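Local atomic coordinates of hypothetical protein (Nostoc punctiforme, PDB entry 2O62), a protein that is of unknown function but belongs to the DUF3598 family and pairs two calycin-like beta-domains, a fold that in other calycins often binds small hydrophobic ligands. Residues 100-105 with 128-133. Sequence-based numbering, arbitrary orientation.
Sequences HENRRL and AGTPVA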
ATOM      1  N   HIS A 100       3.107   0.595 -11.830  1.00 21.91           N
ATOM      2  CA  HIS A 100       4.157   1.408 -12.448  1.00 22.34           C
ATOM      3  C   HIS A 100       4.781   0.691 -13.626  1.00 22.21           C
ATOM      4  O   HIS A 100       5.483  -0.309 -13.434  1.00 19.18           O
ATOM      5  CB  HIS A 100       5.254   1.696 -11.428  1.00 22.43           C
ATOM      6  CG  HIS A 100       6.391   2.507 -11.980  1.00 24.92           C
ATOM      7  ND1 HIS A 100       6.331   3.881 -12.108  1.00 27.47           N
ATOM      8  CD2 HIS A 100       7.613   2.145 -12.425  1.00 27.60           C
ATOM      9  CE1 HIS A 100       7.462   4.324 -12.625  1.00 26.58           C
ATOM     10  NE2 HIS A 100       8.254   3.290 -12.837  1.00 28.31           N
ATOM     11  N   GLU A 101       4.485   1.168 -14.834  1.00 22.68           N
ATOM     12  CA  GLU A 101       5.069   0.623 -16.056  1.00 24.94           C
ATOM     13  C   GLU A 101       4.767  -0.891 -16.138  1.00 23.15           C
ATOM     14  O   GLU A 101       3.598  -1.261 -16.187  1.00 23.82           O
ATOM     15  CB  GLU A 101       6.574   0.994 -16.139  1.00 25.08           C
ATOM     16  CG  GLU A 101       6.790   2.525 -16.185  1.00 28.30           C
ATOM     17  CD  GLU A 101       8.241   2.966 -16.367  1.00 30.51           C
ATOM     18  OE1 GLU A 101       9.177   2.123 -16.231  1.00 38.45           O
ATOM     19  OE2 GLU A 101       8.452   4.184 -16.606  1.00 37.50           O
ATOM     20  N   ASN A 102       5.788  -1.747 -16.138  1.00 22.06           N
ATOM     21  CA  ASN A 102       5.594  -3.209 -16.286  1.00 21.69           C
ATOM     22  C   ASN A 102       5.377  -3.966 -14.972  1.00 21.46           C
ATOM     23  O   ASN A 102       5.454  -5.179 -14.957  1.00 20.53           O
ATOM     24  CB  ASN A 102       6.789  -3.871 -17.038  1.00 21.55           C
ATOM     25  CG  ASN A 102       8.057  -4.018 -16.163  1.00 24.22           C
ATOM     26  OD1 ASN A 102       8.512  -3.027 -15.533  1.00 28.79           O
ATOM     27  ND2 ASN A 102       8.654  -5.248 -16.141  1.00 19.25           N
ATOM     28  N   ARG A 103       5.217  -3.242 -13.875  1.00 20.86           N
ATOM     29  CA  ARG A 103       5.194  -3.806 -12.535  1.00 19.66           C
ATOM     30  C   ARG A 103       3.942  -3.431 -11.788  1.00 20.47           C
ATOM     31  O   ARG A 103       3.400  -2.334 -11.966  1.00 20.02           O
ATOM     32  CB  ARG A 103       6.376  -3.269 -11.701  1.00 21.32           C
ATOM     33  CG  ARG A 103       7.740  -3.835 -12.081  1.00 20.25           C
ATOM     34  CD  ARG A 103       7.992  -5.293 -11.707  1.00 22.05           C
ATOM     35  NE  ARG A 103       7.351  -5.603 -10.435  1.00 22.10           N
ATOM     36  CZ  ARG A 103       7.877  -5.374  -9.241  1.00 21.38           C
ATOM     37  NH1 ARG A 103       9.136  -4.984  -9.135  1.00 21.04           N
ATOM     38  NH2 ARG A 103       7.142  -5.602  -8.154  1.00 21.26           N
ATOM     39  N   ARG A 104       3.506  -4.343 -10.926  1.00 20.29           N
ATOM     40  CA  ARG A 104       2.637  -3.995  -9.807  1.00 20.85           C
ATOM     41  C   ARG A 104       3.321  -4.456  -8.541  1.00 21.11           C
ATOM     42  O   ARG A 104       4.074  -5.454  -8.540  1.00 20.81           O
ATOM     43  CB  ARG A 104       1.239  -4.581  -9.898  1.00 20.68           C
ATOM     44  CG  ARG A 104       0.576  -4.394 -11.222  1.00 22.59           C
ATOM     45  CD  ARG A 104      -0.920  -4.540 -11.136  1.00 22.54           C
ATOM     46  NE  ARG A 104      -1.329  -5.882 -10.788  1.00 21.58           N
ATOM     47  CZ  ARG A 104      -2.582  -6.309 -10.695  1.00 24.82           C
ATOM     48  NH1 ARG A 104      -3.589  -5.493 -10.946  1.00 23.56           N
ATOM     49  NH2 ARG A 104      -2.837  -7.568 -10.363  1.00 25.08           N
ATOM     50  N   LEU A 105       3.092  -3.713  -7.468  1.00 20.86           N
ATOM     51  CA  LEU A 105       3.505  -4.130  -6.138  1.00 21.00           C
ATOM     52  C   LEU A 105       2.304  -3.954  -5.274  1.00 20.83           C
ATOM     53  O   LEU A 105       1.820  -2.811  -5.115  1.00 20.30           O
ATOM     54  CB  LEU A 105       4.633  -3.280  -5.547  1.00 21.73           C
ATOM     55  CG  LEU A 105       4.761  -3.741  -4.068  1.00 27.08           C
ATOM     56  CD1 LEU A 105       5.794  -4.886  -3.976  1.00 27.81           C
ATOM     57  CD2 LEU A 105       4.974  -2.752  -3.052  1.00 27.36           C
ATOM     58  N   ALA A 128       3.863 -10.286 -18.227  1.00 20.30           N
ATOM     59  CA  ALA A 128       4.387 -11.457 -18.894  1.00 21.22           C
ATOM     60  C   ALA A 128       5.227 -11.019 -20.097  1.00 21.98           C
ATOM     61  O   ALA A 128       4.788 -10.201 -20.901  1.00 22.78           O
ATOM     62  CB  ALA A 128       3.254 -12.414 -19.341  1.00 21.79           C
ATOM     63  N   GLY A 129       6.447 -11.541 -20.167  1.00 22.87           N
ATOM     64  CA  GLY A 129       7.402 -11.180 -21.215  1.00 23.44           C
ATOM     65  C   GLY A 129       8.239  -9.947 -20.950  1.00 23.90           C
ATOM     66  O   GLY A 129       9.098  -9.573 -21.778  1.00 25.11           O
ATOM     67  N   THR A 130       8.049  -9.334 -19.792  1.00 22.73           N
ATOM     68  CA  THR A 130       8.875  -8.180 -19.386  1.00 22.01           C
ATOM     69  C   THR A 130       9.765  -8.599 -18.241  1.00 22.17           C
ATOM     70  O   THR A 130       9.548  -9.639 -17.635  1.00 21.99           O
ATOM     71  CB  THR A 130       8.013  -6.975 -19.028  1.00 21.66           C
ATOM     72  OG1 THR A 130       7.367  -7.163 -17.756  1.00 20.37           O
ATOM     73  CG2 THR A 130       6.982  -6.785 -20.082  1.00 21.12           C
ATOM     74  N   PRO A 131      10.808  -7.812 -17.943  1.00 22.45           N
ATOM     75  CA  PRO A 131      11.710  -8.200 -16.873  1.00 22.11           C
ATOM     76  C   PRO A 131      11.055  -8.274 -15.502  1.00 22.29           C
ATOM     77  O   PRO A 131      10.135  -7.526 -15.217  1.00 21.02           O
ATOM     78  CB  PRO A 131      12.757  -7.062 -16.890  1.00 22.68           C
ATOM     79  CG  PRO A 131      12.742  -6.590 -18.291  1.00 22.79           C
ATOM     80  CD  PRO A 131      11.257  -6.577 -18.595  1.00 22.78           C
ATOM     81  N   VAL A 132      11.567  -9.146 -14.639  1.00 21.95           N
ATOM     82  CA  VAL A 132      11.078  -9.261 -13.260  1.00 22.55           C
ATOM     83  C   VAL A 132      11.278  -7.940 -12.507  1.00 22.01           C
ATOM     84  O   VAL A 132      10.415  -7.511 -11.744  1.00 21.95           O
ATOM     85  CB  VAL A 132      11.787 -10.436 -12.534  1.00 21.84           C
ATOM     86  CG1 VAL A 132      11.412 -10.487 -11.056  1.00 22.56           C
ATOM     87  CG2 VAL A 132      11.404 -11.718 -13.188  1.00 24.83           C
ATOM     88  N   ALA A 133      12.410  -7.297 -12.781  1.00 20.91           N
ATOM     89  CA  ALA A 133      12.665  -5.942 -12.360  1.00 20.74           C
ATOM     90  C   ALA A 133      12.443  -5.827 -10.866  1.00 21.17           C
ATOM     91  O   ALA A 133      11.765  -4.921 -10.385  1.00 21.02           O
ATOM     92  CB  ALA A 133      11.768  -4.982 -13.111  1.00 21.33           C
TER
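The side-chain amide of Asn102, in a type II' turn from His100 to Arg103, reaches across to the loop 128-133 and bonds there twice through one nitrogen. Its ND2 gives a nearly straight bond (170°) to Thr130 OG1 at 2.8 Å, with the hydroxyl oxygen lying in the plane of the amide, and a second, weak and strongly bent one to Pro131 O at 2.9 Å. With CG set between the backbone N and the carbonyl carbon (chi1 75°), the Asn102 and Thr130 side chains pass each other in opposite directions, and Asn102 CB comes within 3.4 Å of Thr130 OG1. That hydroxyl also bonds Leu127 O, which fixes its rotation.

Next along the chain, Arg103 folds back through bends at chi2 and chi3. Its CD rests against Val132 O at 3.3 Å and more loosely against Ala133 CB at 4.0 Å, while NH1 reaches Ala133 O near the guanidinium plane at 2.9 Å, although the donor stands well above the plane of that carbonyl. The other nitrogens are held as well: NH2 bonds Arg104 O and forms a salt bridge to Asp217, and NE bonds Glu125 O. A leucine in place of Arg103 would probably deprive Asp217 of this salt bridge and leave the Ala133 carbonyl without one of its donors.

Against this close-fitting amide and guanidinium, the solvent side is looser: the ring of the exposed Pro131 comes no nearer than 3.8 Å, from its CD to Asn102 ND2, and the side chain of Val132 turns away, near a bound glycerol. The contact joins the turn of the hairpin formed by strands 93-100 and 103-111 to the linker that leaves strand 117-127 for the barrel strand 145-155. Asp217 and Trp239, both touching this side of the hairpin, belong to the C-terminal barrel, placing Arg103 where the two calycin-like domains meet.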